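TRNA (adenine(58)-N(1))-methyltransferase catalytic subunit TRM61 C-terminal domain-containing protein (Thermoplasma acidophilum, PDB 1YB2) is a putative S-adenosyl-L-methionine-dependent methyltransferase that probably methylates adenine-58 of tRNA at N1. Local coordinates at residues Asn192-Ile197 against Ser227-Leu232; Ala207-Pro212 against Thr263-Lys268; Asp113-Gly118 against Asp181-Asp186; Thr139-Asp144 against Ser169-Phe174. All blocks are in the same frame, centred on the assembly; numbering follows the deposited sequence.

Interaction 1: residues Asn192-Ile197 against Ser227-Leu232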
loop_
_atom_site.group_PDB
_atom_site.type_symbol
_atom_site.label_atom_id
_atom_site.label_comp_id
_atom_site.label_asym_id
_atom_site.label_seq_id
_atom_site.Cartn_x
_atom_site.Cartn_y
_atom_site.Cartn_z
ATOM N N ASN A 192 -4.710 -22.423 -13.136
ATOM C CA ASN A 192 -5.548 -22.878 -14.247
ATOM C C ASN A 192 -5.948 -21.755 -15.184
ATOM O O ASN A 192 -6.604 -22.004 -16.209
ATOM C CB ASN A 192 -6.805 -23.580 -13.723
ATOM C CG ASN A 192 -6.518 -24.968 -13.184
ATOM O OD1 ASN A 192 -5.695 -25.708 -13.730
ATOM N ND2 ASN A 192 -7.191 -25.326 -12.105
ATOM N N HIS A 193 -5.553 -20.522 -14.843
ATOM C CA HIS A 193 -5.985 -19.331 -15.590
ATOM C C HIS A 193 -4.867 -18.361 -15.946
ATOM O O HIS A 193 -5.125 -17.243 -16.381
ATOM C CB HIS A 193 -7.091 -18.615 -14.807
ATOM C CG HIS A 193 -8.192 -19.537 -14.384
ATOM N ND1 HIS A 193 -9.030 -20.154 -15.290
ATOM C CD2 HIS A 193 -8.567 -19.978 -13.162
ATOM C CE1 HIS A 193 -9.882 -20.926 -14.640
ATOM N NE2 HIS A 193 -9.623 -20.835 -13.349
ATOM N N VAL A 194 -3.621 -18.804 -15.789
ATOM C CA VAL A 194 -2.489 -17.942 -16.066
ATOM C C VAL A 194 -2.383 -17.545 -17.541
ATOM O O VAL A 194 -2.122 -16.391 -17.826
ATOM C CB VAL A 194 -1.148 -18.470 -15.461
ATOM C CG1 VAL A 194 -1.102 -18.158 -13.976
ATOM C CG2 VAL A 194 -0.973 -19.975 -15.697
ATOM N N GLN A 195 -2.640 -18.462 -18.473
ATOM C CA GLN A 195 -2.547 -18.093 -19.885
ATOM C C GLN A 195 -3.641 -17.087 -20.276
ATOM O O GLN A 195 -3.361 -16.092 -20.946
ATOM C CB GLN A 195 -2.549 -19.322 -20.791
ATOM C CG GLN A 195 -1.627 -19.135 -21.987
ATOM C CD GLN A 195 -0.696 -20.313 -22.235
ATOM O OE1 GLN A 195 -0.581 -20.795 -23.369
ATOM N NE2 GLN A 195 -0.026 -20.783 -21.179
ATOM N N LYS A 196 -4.866 -17.347 -19.820
ATOM C CA LYS A 196 -5.962 -16.397 -19.943
ATOM C C LYS A 196 -5.642 -14.998 -19.375
ATOM O O LYS A 196 -5.813 -13.984 -20.068
ATOM C CB LYS A 196 -7.220 -16.957 -19.278
ATOM C CG LYS A 196 -8.416 -15.997 -19.284
ATOM C CD LYS A 196 -8.815 -15.652 -20.705
ATOM C CE LYS A 196 -10.298 -15.362 -20.789
ATOM N NZ LYS A 196 -10.653 -14.724 -22.092
ATOM N N ILE A 197 -5.212 -14.956 -18.117
ATOM C CA ILE A 197 -4.839 -13.700 -17.436
ATOM C C ILE A 197 -3.709 -13.001 -18.190
ATOM O O ILE A 197 -3.789 -11.790 -18.475
ATOM C CB ILE A 197 -4.467 -13.940 -15.925
ATOM C CG1 ILE A 197 -5.719 -14.339 -15.108
ATOM C CG2 ILE A 197 -3.850 -12.663 -15.282
ATOM C CD1 ILE A 197 -5.388 -14.874 -13.690
ATOM N N SER A 227 3.034 -19.444 -19.172
ATOM C CA SER A 227 1.999 -18.471 -19.513
ATOM C C SER A 227 2.527 -17.192 -20.167
ATOM O O SER A 227 1.724 -16.358 -20.550
ATOM C CB SER A 227 1.169 -18.091 -18.276
ATOM O OG SER A 227 1.942 -17.302 -17.382
ATOM N N GLY A 228 3.841 -17.023 -20.285
ATOM C CA GLY A 228 4.382 -15.747 -20.768
ATOM C C GLY A 228 4.527 -14.682 -19.686
ATOM O O GLY A 228 4.641 -13.497 -19.975
HETATM N N MSE A 229 4.508 -15.123 -18.434
HETATM C CA MSE A 229 4.772 -14.275 -17.281
HETATM C C MSE A 229 6.085 -14.681 -16.656
HETATM O O MSE A 229 6.487 -15.830 -16.736
HETATM C CB MSE A 229 3.639 -14.382 -16.256
HETATM C CG MSE A 229 2.374 -13.623 -16.664
HETATM SE SE MSE A 229 1.155 -13.493 -15.120
HETATM C CE MSE A 229 -0.167 -14.778 -15.680
ATOM N N HIS A 230 6.769 -13.717 -16.056
ATOM C CA HIS A 230 8.047 -13.975 -15.400
ATOM C C HIS A 230 7.884 -13.714 -13.898
ATOM O O HIS A 230 7.509 -12.617 -13.509
ATOM C CB HIS A 230 9.118 -13.069 -16.004
ATOM C CG HIS A 230 10.491 -13.350 -15.497
ATOM N ND1 HIS A 230 11.310 -14.300 -16.070
ATOM C CD2 HIS A 230 11.176 -12.834 -14.451
ATOM C CE1 HIS A 230 12.450 -14.345 -15.401
ATOM N NE2 HIS A 230 12.394 -13.465 -14.416
ATOM N N HIS A 231 8.138 -14.734 -13.073
ATOM C CA HIS A 231 8.084 -14.626 -11.606
ATOM C C HIS A 231 9.117 -13.625 -11.087
ATOM O O HIS A 231 10.294 -13.694 -11.458
ATOM C CB HIS A 231 8.294 -16.008 -10.974
ATOM C CG HIS A 231 8.306 -16.018 -9.473
ATOM N ND1 HIS A 231 7.302 -15.462 -8.706
ATOM C CD2 HIS A 231 9.167 -16.596 -8.599
ATOM C CE1 HIS A 231 7.564 -15.665 -7.426
ATOM N NE2 HIS A 231 8.693 -16.346 -7.334
ATOM N N LEU A 232 8.663 -12.694 -10.252
ATOM C CA LEU A 232 9.525 -11.671 -9.665
ATOM C C LEU A 232 9.869 -12.115 -8.259
ATOM O O LEU A 232 11.030 -12.307 -7.935
ATOM C CB LEU A 232 8.829 -10.302 -9.638
ATOM C CG LEU A 232 8.567 -9.616 -10.994
ATOM C CD1 LEU A 232 7.786 -8.306 -10.817
ATOM C CD2 LEU A 232 9.860 -9.351 -11.727
#

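Interaction 2: residues Ala207-Pro212 against Thr263-Lys268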
loop_
_atom_site.group_PDB
_atom_site.type_symbol
_atom_site.label_atom_id
_atom_site.label_comp_id
_atom_site.label_asym_id
_atom_site.label_seq_id
_atom_site.Cartn_x
_atom_site.Cartn_y
_atom_site.Cartn_z
ATOM N N ALA A 207 1.196 -8.675 -12.372
ATOM C CA ALA A 207 0.060 -9.380 -11.796
ATOM C C ALA A 207 0.408 -9.753 -10.373
ATOM O O ALA A 207 1.539 -10.195 -10.086
ATOM C CB ALA A 207 -0.271 -10.646 -12.601
ATOM N N THR A 208 -0.555 -9.571 -9.485
ATOM C CA THR A 208 -0.375 -9.907 -8.072
ATOM C C THR A 208 -1.361 -11.016 -7.742
ATOM O O THR A 208 -2.563 -10.850 -7.989
ATOM C CB THR A 208 -0.643 -8.679 -7.157
ATOM O OG1 THR A 208 0.285 -7.635 -7.480
ATOM C CG2 THR A 208 -0.457 -9.042 -5.706
ATOM N N PHE A 209 -0.862 -12.127 -7.191
ATOM C CA PHE A 209 -1.703 -13.275 -6.855
ATOM C C PHE A 209 -1.699 -13.477 -5.352
ATOM O O PHE A 209 -0.623 -13.560 -4.771
ATOM C CB PHE A 209 -1.163 -14.569 -7.491
ATOM C CG PHE A 209 -1.142 -14.559 -8.987
ATOM C CD1 PHE A 209 -0.033 -14.071 -9.678
ATOM C CD2 PHE A 209 -2.225 -15.053 -9.704
ATOM C CE1 PHE A 209 -0.008 -14.067 -11.079
ATOM C CE2 PHE A 209 -2.212 -15.051 -11.104
ATOM C CZ PHE A 209 -1.101 -14.538 -11.787
ATOM N N TYR A 210 -2.882 -13.573 -4.741
ATOM C CA TYR A 210 -3.015 -13.824 -3.297
ATOM C C TYR A 210 -3.449 -15.264 -3.103
ATOM O O TYR A 210 -4.444 -15.676 -3.695
ATOM C CB TYR A 210 -4.070 -12.898 -2.671
ATOM C CG TYR A 210 -3.584 -11.504 -2.442
ATOM C CD1 TYR A 210 -3.619 -10.549 -3.471
ATOM C CD2 TYR A 210 -3.082 -11.113 -1.193
ATOM C CE1 TYR A 210 -3.165 -9.230 -3.266
ATOM C CE2 TYR A 210 -2.620 -9.780 -0.982
ATOM C CZ TYR A 210 -2.669 -8.862 -2.026
ATOM O OH TYR A 210 -2.215 -7.572 -1.840
ATOM N N LEU A 211 -2.671 -16.033 -2.326
ATOM C CA LEU A 211 -2.963 -17.436 -2.025
ATOM C C LEU A 211 -2.955 -17.641 -0.497
ATOM O O LEU A 211 -2.254 -16.925 0.218
ATOM C CB LEU A 211 -1.951 -18.383 -2.693
ATOM C CG LEU A 211 -2.041 -18.728 -4.190
ATOM C CD1 LEU A 211 -3.416 -19.275 -4.553
ATOM C CD2 LEU A 211 -1.656 -17.535 -5.095
ATOM N N PRO A 212 -3.774 -18.578 0.013
ATOM C CA PRO A 212 -3.851 -18.706 1.466
ATOM C C PRO A 212 -2.774 -19.609 2.079
ATOM O O PRO A 212 -2.573 -19.569 3.283
ATOM C CB PRO A 212 -5.238 -19.325 1.682
ATOM C CG PRO A 212 -5.415 -20.214 0.512
ATOM C CD PRO A 212 -4.700 -19.507 -0.659
ATOM N N THR A 263 2.281 -13.503 -4.601
ATOM C CA THR A 263 3.184 -13.718 -5.740
ATOM C C THR A 263 3.061 -12.547 -6.724
ATOM O O THR A 263 1.954 -12.149 -7.098
ATOM C CB THR A 263 2.849 -15.048 -6.463
ATOM O OG1 THR A 263 3.134 -16.141 -5.592
ATOM C CG2 THR A 263 3.646 -15.217 -7.789
ATOM N N PHE A 264 4.199 -11.983 -7.114
ATOM C CA PHE A 264 4.252 -10.960 -8.162
ATOM C C PHE A 264 4.910 -11.522 -9.417
ATOM O O PHE A 264 5.933 -12.199 -9.333
ATOM C CB PHE A 264 5.068 -9.747 -7.698
ATOM C CG PHE A 264 4.527 -9.085 -6.470
ATOM C CD1 PHE A 264 5.066 -9.371 -5.212
ATOM C CD2 PHE A 264 3.458 -8.187 -6.562
ATOM C CE1 PHE A 264 4.561 -8.758 -4.050
ATOM C CE2 PHE A 264 2.940 -7.561 -5.405
ATOM C CZ PHE A 264 3.495 -7.845 -4.155
ATOM N N ALA A 265 4.342 -11.202 -10.574
ATOM C CA ALA A 265 4.867 -11.659 -11.862
ATOM C C ALA A 265 4.737 -10.534 -12.888
ATOM O O ALA A 265 3.791 -9.727 -12.827
ATOM C CB ALA A 265 4.110 -12.912 -12.325
ATOM N N ILE A 266 5.689 -10.463 -13.810
ATOM C CA ILE A 266 5.629 -9.490 -14.918
ATOM C C ILE A 266 5.299 -10.160 -16.262
ATOM O O ILE A 266 5.872 -11.191 -16.596
ATOM C CB ILE A 266 6.952 -8.640 -14.993
ATOM C CG1 ILE A 266 6.875 -7.520 -16.040
ATOM C CG2 ILE A 266 8.219 -9.544 -15.157
ATOM C CD1 ILE A 266 7.992 -6.479 -15.877
ATOM N N LYS A 267 4.358 -9.575 -17.017
ATOM C CA LYS A 267 4.031 -10.027 -18.377
ATOM C C LYS A 267 5.172 -9.740 -19.365
ATOM O O LYS A 267 5.618 -8.589 -19.519
ATOM C CB LYS A 267 2.736 -9.345 -18.874
ATOM C CG LYS A 267 2.348 -9.665 -20.341
ATOM C CD LYS A 267 1.821 -11.093 -20.490
ATOM C CE LYS A 267 1.651 -11.480 -21.979
ATOM N NZ LYS A 267 0.599 -10.627 -22.644
ATOM N N LYS A 268 5.615 -10.782 -20.066
ATOM C CA LYS A 268 6.626 -10.618 -21.111
ATOM C C LYS A 268 5.977 -10.236 -22.426
ATOM O O LYS A 268 4.862 -10.664 -22.702
ATOM C CB LYS A 268 7.443 -11.896 -21.255
ATOM C CG LYS A 268 8.185 -12.240 -19.971
ATOM C CD LYS A 268 9.032 -13.519 -20.100
ATOM C CE LYS A 268 8.158 -14.723 -20.337
ATOM N NZ LYS A 268 8.971 -15.967 -20.339
#

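Interaction 3: residues Asp113-Gly118 against Asp181-Asp186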
loop_
_atom_site.group_PDB
_atom_site.type_symbol
_atom_site.label_atom_id
_atom_site.label_comp_id
_atom_site.label_asym_id
_atom_site.label_seq_id
_atom_site.Cartn_x
_atom_site.Cartn_y
_atom_site.Cartn_z
ATOM N N ASP A 113 -5.797 1.202 -15.917
ATOM C CA ASP A 113 -6.915 0.277 -16.086
ATOM C C ASP A 113 -6.565 -1.048 -15.402
ATOM O O ASP A 113 -5.700 -1.798 -15.861
ATOM C CB ASP A 113 -7.248 0.070 -17.555
ATOM C CG ASP A 113 -7.704 1.357 -18.234
ATOM O OD1 ASP A 113 -8.495 2.131 -17.637
ATOM O OD2 ASP A 113 -7.272 1.601 -19.374
ATOM N N ILE A 114 -7.263 -1.320 -14.311
ATOM C CA ILE A 114 -6.956 -2.439 -13.432
ATOM C C ILE A 114 -8.011 -3.522 -13.547
ATOM O O ILE A 114 -9.222 -3.239 -13.613
ATOM C CB ILE A 114 -6.810 -1.942 -11.961
ATOM C CG1 ILE A 114 -5.657 -0.916 -11.900
ATOM C CG2 ILE A 114 -6.618 -3.131 -10.973
ATOM C CD1 ILE A 114 -5.422 -0.323 -10.526
ATOM N N LEU A 115 -7.543 -4.762 -13.590
ATOM C CA LEU A 115 -8.409 -5.930 -13.594
ATOM C C LEU A 115 -8.294 -6.610 -12.232
ATOM O O LEU A 115 -7.189 -6.922 -11.782
ATOM C CB LEU A 115 -7.993 -6.911 -14.710
ATOM C CG LEU A 115 -8.809 -8.212 -14.773
ATOM C CD1 LEU A 115 -10.258 -7.888 -15.122
ATOM C CD2 LEU A 115 -8.221 -9.173 -15.802
ATOM N N GLU A 116 -9.430 -6.817 -11.570
ATOM C CA GLU A 116 -9.465 -7.538 -10.315
ATOM C C GLU A 116 -10.293 -8.815 -10.487
ATOM O O GLU A 116 -11.497 -8.758 -10.767
ATOM C CB GLU A 116 -10.038 -6.626 -9.217
ATOM C CG GLU A 116 -10.147 -7.245 -7.857
ATOM C CD GLU A 116 -10.715 -6.275 -6.809
ATOM O OE1 GLU A 116 -11.357 -5.266 -7.186
ATOM O OE2 GLU A 116 -10.533 -6.539 -5.597
ATOM N N VAL A 117 -9.635 -9.959 -10.314
ATOM C CA VAL A 117 -10.241 -11.274 -10.462
ATOM C C VAL A 117 -10.464 -11.848 -9.059
ATOM O O VAL A 117 -9.505 -12.188 -8.350
ATOM C CB VAL A 117 -9.356 -12.199 -11.334
ATOM C CG1 VAL A 117 -10.032 -13.521 -11.588
ATOM C CG2 VAL A 117 -9.013 -11.507 -12.670
ATOM N N GLY A 118 -11.730 -11.908 -8.654
ATOM C CA GLY A 118 -12.100 -12.272 -7.285
ATOM C C GLY A 118 -12.196 -11.014 -6.450
ATOM O O GLY A 118 -11.214 -10.295 -6.281
ATOM N N ASP A 181 -3.451 -2.552 -17.118
ATOM C CA ASP A 181 -2.173 -2.050 -16.621
ATOM C C ASP A 181 -1.683 -2.835 -15.414
ATOM O O ASP A 181 -0.516 -2.730 -15.050
ATOM C CB ASP A 181 -2.293 -0.571 -16.238
ATOM C CG ASP A 181 -2.527 0.323 -17.435
ATOM O OD1 ASP A 181 -1.695 0.295 -18.355
ATOM O OD2 ASP A 181 -3.534 1.061 -17.451
ATOM N N ALA A 182 -2.590 -3.594 -14.782
ATOM C CA ALA A 182 -2.301 -4.372 -13.572
ATOM C C ALA A 182 -3.419 -5.375 -13.395
ATOM O O ALA A 182 -4.572 -5.111 -13.758
ATOM C CB ALA A 182 -2.221 -3.473 -12.325
ATOM N N VAL A 183 -3.061 -6.528 -12.849
ATOM C CA VAL A 183 -4.027 -7.557 -12.497
ATOM C C VAL A 183 -3.823 -7.911 -11.043
ATOM O O VAL A 183 -2.686 -8.099 -10.574
ATOM C CB VAL A 183 -3.904 -8.837 -13.339
ATOM C CG1 VAL A 183 -4.883 -9.906 -12.834
ATOM C CG2 VAL A 183 -4.147 -8.528 -14.831
ATOM N N ILE A 184 -4.937 -7.959 -10.321
ATOM C CA ILE A 184 -4.930 -8.377 -8.936
ATOM C C ILE A 184 -5.881 -9.559 -8.822
ATOM O O ILE A 184 -7.082 -9.435 -9.122
ATOM C CB ILE A 184 -5.313 -7.199 -8.003
ATOM C CG1 ILE A 184 -4.172 -6.167 -8.012
ATOM C CG2 ILE A 184 -5.566 -7.731 -6.580
ATOM C CD1 ILE A 184 -4.603 -4.739 -7.917
ATOM N N ALA A 185 -5.336 -10.710 -8.417
ATOM C CA ALA A 185 -6.080 -11.972 -8.417
ATOM C C ALA A 185 -6.170 -12.637 -7.044
ATOM O O ALA A 185 -5.153 -12.896 -6.390
ATOM C CB ALA A 185 -5.475 -12.934 -9.431
ATOM N N ASP A 186 -7.402 -12.928 -6.631
ATOM C CA ASP A 186 -7.676 -13.607 -5.380
ATOM C C ASP A 186 -8.723 -14.661 -5.702
ATOM O O ASP A 186 -9.908 -14.489 -5.429
ATOM C CB ASP A 186 -8.172 -12.594 -4.340
ATOM C CG ASP A 186 -8.396 -13.208 -2.954
ATOM O OD1 ASP A 186 -7.942 -14.347 -2.668
ATOM O OD2 ASP A 186 -9.051 -12.523 -2.145
HETATM O O HOH W 1 -4.108 2.873 -19.431
HETATM O O HOH W 2 -8.616 -9.769 -6.672
#

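Interaction 4: residues Thr139-Asp144 against Ser169-Phe174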
loop_
_atom_site.group_PDB
_atom_site.type_symbol
_atom_site.label_atom_id
_atom_site.label_comp_id
_atom_site.label_asym_id
_atom_site.label_seq_id
_atom_site.Cartn_x
_atom_site.Cartn_y
_atom_site.Cartn_z
ATOM N N THR A 139 -12.073 -3.023 -13.343
ATOM C CA THR A 139 -12.907 -4.104 -13.837
ATOM C C THR A 139 -12.849 -5.288 -12.890
ATOM O O THR A 139 -11.778 -5.836 -12.610
ATOM C CB THR A 139 -12.501 -4.503 -15.282
ATOM O OG1 THR A 139 -12.567 -3.333 -16.117
ATOM C CG2 THR A 139 -13.460 -5.602 -15.862
ATOM N N VAL A 140 -14.009 -5.687 -12.396
ATOM C CA VAL A 140 -14.098 -6.754 -11.400
ATOM C C VAL A 140 -14.777 -7.956 -12.034
ATOM O O VAL A 140 -15.899 -7.851 -12.554
ATOM C CB VAL A 140 -14.891 -6.288 -10.153
ATOM C CG1 VAL A 140 -15.048 -7.421 -9.148
ATOM C CG2 VAL A 140 -14.203 -5.087 -9.503
ATOM N N VAL A 141 -14.074 -9.084 -12.028
ATOM C CA VAL A 141 -14.589 -10.360 -12.518
ATOM C C VAL A 141 -14.805 -11.235 -11.293
ATOM O O VAL A 141 -13.841 -11.546 -10.573
ATOM C CB VAL A 141 -13.577 -11.063 -13.482
ATOM C CG1 VAL A 141 -14.140 -12.398 -14.019
ATOM C CG2 VAL A 141 -13.186 -10.148 -14.629
ATOM N N GLU A 142 -16.060 -11.595 -11.032
ATOM C CA GLU A 142 -16.428 -12.378 -9.843
ATOM C C GLU A 142 -17.465 -13.452 -10.183
ATOM O O GLU A 142 -18.542 -13.142 -10.686
ATOM C CB GLU A 142 -16.943 -11.459 -8.720
ATOM C CG GLU A 142 -17.563 -12.161 -7.498
ATOM C CD GLU A 142 -16.627 -13.170 -6.812
ATOM O OE1 GLU A 142 -15.440 -12.859 -6.608
ATOM O OE2 GLU A 142 -17.092 -14.278 -6.458
ATOM N N ARG A 143 -17.144 -14.708 -9.876
ATOM C CA ARG A 143 -18.021 -15.849 -10.204
ATOM C C ARG A 143 -19.286 -15.937 -9.335
ATOM O O ARG A 143 -20.313 -16.459 -9.778
ATOM C CB ARG A 143 -17.235 -17.166 -10.131
ATOM C CG ARG A 143 -16.758 -17.529 -8.712
ATOM C CD ARG A 143 -15.874 -18.754 -8.704
ATOM N NE ARG A 143 -14.582 -18.492 -9.339
ATOM C CZ ARG A 143 -13.598 -19.385 -9.453
ATOM N NH1 ARG A 143 -13.747 -20.616 -8.964
ATOM N NH2 ARG A 143 -12.464 -19.044 -10.059
ATOM N N ASP A 144 -19.209 -15.447 -8.104
ATOM C CA ASP A 144 -20.327 -15.525 -7.163
ATOM C C ASP A 144 -21.202 -14.268 -7.213
ATOM O O ASP A 144 -20.753 -13.174 -6.856
ATOM C CB ASP A 144 -19.809 -15.777 -5.746
ATOM C CG ASP A 144 -20.908 -16.170 -4.784
ATOM O OD1 ASP A 144 -21.600 -15.276 -4.246
ATOM O OD2 ASP A 144 -21.079 -17.388 -4.561
ATOM N N SER A 169 -18.858 -13.754 -13.790
ATOM C CA SER A 169 -18.450 -14.911 -14.561
ATOM C C SER A 169 -17.182 -15.480 -13.957
ATOM O O SER A 169 -16.517 -14.818 -13.145
ATOM C CB SER A 169 -18.193 -14.528 -16.028
ATOM O OG SER A 169 -17.073 -13.669 -16.142
ATOM N N ASP A 170 -16.864 -16.714 -14.340
ATOM C CA ASP A 170 -15.562 -17.295 -14.065
ATOM C C ASP A 170 -14.584 -16.648 -15.024
ATOM O O ASP A 170 -14.928 -16.375 -16.187
ATOM C CB ASP A 170 -15.583 -18.812 -14.298
ATOM C CG ASP A 170 -14.323 -19.502 -13.786
ATOM O OD1 ASP A 170 -14.409 -20.132 -12.700
ATOM O OD2 ASP A 170 -13.252 -19.406 -14.452
ATOM N N ILE A 171 -13.364 -16.417 -14.539
ATOM C CA ILE A 171 -12.299 -15.838 -15.354
ATOM C C ILE A 171 -12.056 -16.619 -16.658
ATOM O O ILE A 171 -11.731 -16.022 -17.688
ATOM C CB ILE A 171 -10.977 -15.602 -14.527
ATOM C CG1 ILE A 171 -9.930 -14.844 -15.349
ATOM C CG2 ILE A 171 -10.400 -16.906 -13.996
ATOM C CD1 ILE A 171 -10.334 -13.414 -15.694
ATOM N N ALA A 172 -12.245 -17.936 -16.617
ATOM C CA ALA A 172 -12.092 -18.776 -17.819
ATOM C C ALA A 172 -13.002 -18.318 -18.964
ATOM O O ALA A 172 -12.590 -18.290 -20.130
ATOM C CB ALA A 172 -12.363 -20.243 -17.484
ATOM N N ASP A 173 -14.232 -17.950 -18.610
ATOM C CA ASP A 173 -15.248 -17.534 -19.576
ATOM C C ASP A 173 -15.194 -16.045 -19.887
ATOM O O ASP A 173 -15.794 -15.598 -20.860
ATOM C CB ASP A 173 -16.637 -17.902 -19.063
ATOM C CG ASP A 173 -16.744 -19.367 -18.698
ATOM O OD1 ASP A 173 -16.263 -20.213 -19.490
ATOM O OD2 ASP A 173 -17.306 -19.670 -17.622
ATOM N N PHE A 174 -14.472 -15.287 -19.062
ATOM C CA PHE A 174 -14.446 -13.839 -19.190
ATOM C C PHE A 174 -13.797 -13.417 -20.491
ATOM O O PHE A 174 -12.709 -13.855 -20.821
ATOM C CB PHE A 174 -13.721 -13.190 -17.992
ATOM C CG PHE A 174 -13.580 -11.698 -18.102
ATOM C CD1 PHE A 174 -14.708 -10.877 -18.141
ATOM C CD2 PHE A 174 -12.318 -11.111 -18.169
ATOM C CE1 PHE A 174 -14.576 -9.497 -18.248
ATOM C CE2 PHE A 174 -12.175 -9.736 -18.272
ATOM C CZ PHE A 174 -13.304 -8.925 -18.308
#

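Interaction 1: residues Asn192-Ile197 against Ser227-Leu232
Val194, in the first turn of helix 194-199, meets Ser227 and the selenomethionine Met229, and the contact shows how a helix can settle against the start of strand 229-242 without a single hydrogen bond between them. The close part is mostly apolar. The CB atoms of Val194 and Ser227 lie 3.7 Å apart, with Val194 CG2 also against the serine CB. Met229 leaves its backbone with CG anti to the carbonyl carbon (chi1 -76°) and bends at its last torsion (-106°), which carries CE obliquely across the valine to 3.8 Å from Val194 CB. The exception is a carbonyl: the same methyl lies 3.3 Å from Val194 O. Ile197 CG2 approaches CE more distantly, at 4.3 Å. The serine hydroxyl is buried but satisfied: OG is hydrogen-bonded to Leu224 O, so it brings no unmet polarity into the apolar patch.

The other side is loose. Gln195 is exposed, and its bent chain merely lays NE2 3.5 Å from Ser227 CA, a touch without a bond. Met229 also packs on Ala207 and Phe209 of strand 205-211. Such packing of a helix over one face of the central sheet is characteristic of the Rossmann-like methyltransferase fold.

Interaction 2: residues Ala207-Pro212 against Thr263-Lys268
With chi1 near -60° in both residues, Thr208 OG1 and Phe264 CG each stand anti to their own carbonyl carbon, and the two side chains run alongside each other in the same direction. Thr208 OG1 comes 3.3 Å from Phe264 CD2, approaching the ring obliquely, while the CG2 methyl lies 3.7 Å from CE2. This pair is a non-hydrogen-bonded one, flanked by two hydrogen-bonded pairs whose residues occupy the other face of the sheet.

In the first of these, Ala207 N gives a bond of 2.8 Å to Ala265 O, and Ala265 N returns one to Ala207 O. In the second, Phe209 N reaches Thr263 O at 2.8 Å, and Thr263 N answers to Phe209 O at 2.9 Å with an N-H...O angle of 169°. The Phe209 ring turns its edge to Ala265 CB, 4.5 Å from CE1. The Thr263 hydroxyl is hydrogen-bonded to Thr234 OG1.

These antiparallel strands mark where the parallel part of the sheet gives way to its antiparallel end: strand 205-211 has parallel strand 180-185 beyond it, strand 258-267 has 229-242, and helix 214-223 packs on Thr263 and Leu211.

Interaction 3: residues Asp113-Gly118 against Asp181-Asp186
Ile114 and Ile184 slant across each other on one face of two parallel strands, Ile114 CG2 resting 4.0 Å from Ile184 CD1. On the reverse face Leu115 faces Val183, with the leucine CB 4.2 Å from Val183 CG2, and Val117 faces Ala185 through their CB atoms. Glu116 shares the isoleucine face but runs fully extended, CG anti to its backbone N (chi1 179°), and this carries its carboxylate to Ser125 OG.

Backbone bonds alternate in direction between the strands: Leu115 N to Ala182 O, Ile184 N to Leu115 O, Val117 N to Ile184 O, and Asp186 N to Val117 O at 2.8 Å. Strands 113-117 and 180-185 are the adjacent central strands of the Rossmann-like methyltransferase sheet. Gly118, just past the first, opens the glycine-rich loop that in this family borders the S-adenosylmethionine pocket, and Asp186, past the second, is predicted to bind that cofactor.

At the other end a carboxylate extends the pairing. Asp181 OD2 takes the straight bond from Asp113 N (2.7 Å, 174°) on its anti lone pair, and Asp181 N reaches Asp113 O. A water donates to the same OD2 at 2.7 Å, while Asp181 OD1 forms a salt bridge with Lys202.

Interaction 4: residues Thr139-Asp144 against Ser169-Phe174
The Asp170 carboxylate is held at both oxygens: Ala172 N donates to OD2 at 2.8 Å, and the Arg143 guanidinium turns one face to OD1, which lies 3.4 Å from CZ. The first bond is an Asx turn, through the anti lone pair, and it helps fix the carboxylate's rotation. With the guanidinium and carboxylate planes 38° apart and no N-H aimed at OD1, the salt bridge to Arg143 NH2 (3.5 Å) rests on charge alone. A chi1 of 66° puts Arg143 CG between its backbone N and carbonyl carbon, and a bend at chi3 (69°) brings the guanidinium beside the aspartate.

Away from the charged pair, contact becomes apolar. Val141 CG2 sits over the middle of the Phe174 ring, 3.6 Å from its centroid, a CH-pi contact almost on the ring normal. Val141 CG1 turns instead to Ser169 O and Ile171, and Thr139 CG2 meets the ring obliquely. Ser169 N bonds weakly to Glu142 O.

Glu142 and Asp170 are predicted to bind S-adenosylmethionine. Asp144 N and Val119 N hold the Glu142 carboxylate, consistent with a fixed orientation. The chemistry implies an apolar cluster beside a polar edge, where Arg143 would probably offset part of the aspartate's charge.

Overall arrangement
All four contacts belong to one sheet or its packing, and they show bonding changing with place. Interactions 2 and 3 are its buried middle, held by backbone hydrogen bonds, antiparallel in the first and parallel in the second; they adjoin through Thr208, whose N and O pair with Val183 and Ala185. Interaction 4 lies nested within the chain loop closed by interaction 3, and its strand 137-141 pairs with strand 113-117 of interaction 3; it mixes charge with ring packing and contains two of the predicted cofactor residues, the third lying in interaction 3. Interaction 1 relies on helix-to-strand side-chain packing where interactions 2 and 3 rely on backbone bonds. Lys196 links interaction 1 to interaction 4 by a bond to Phe174 O.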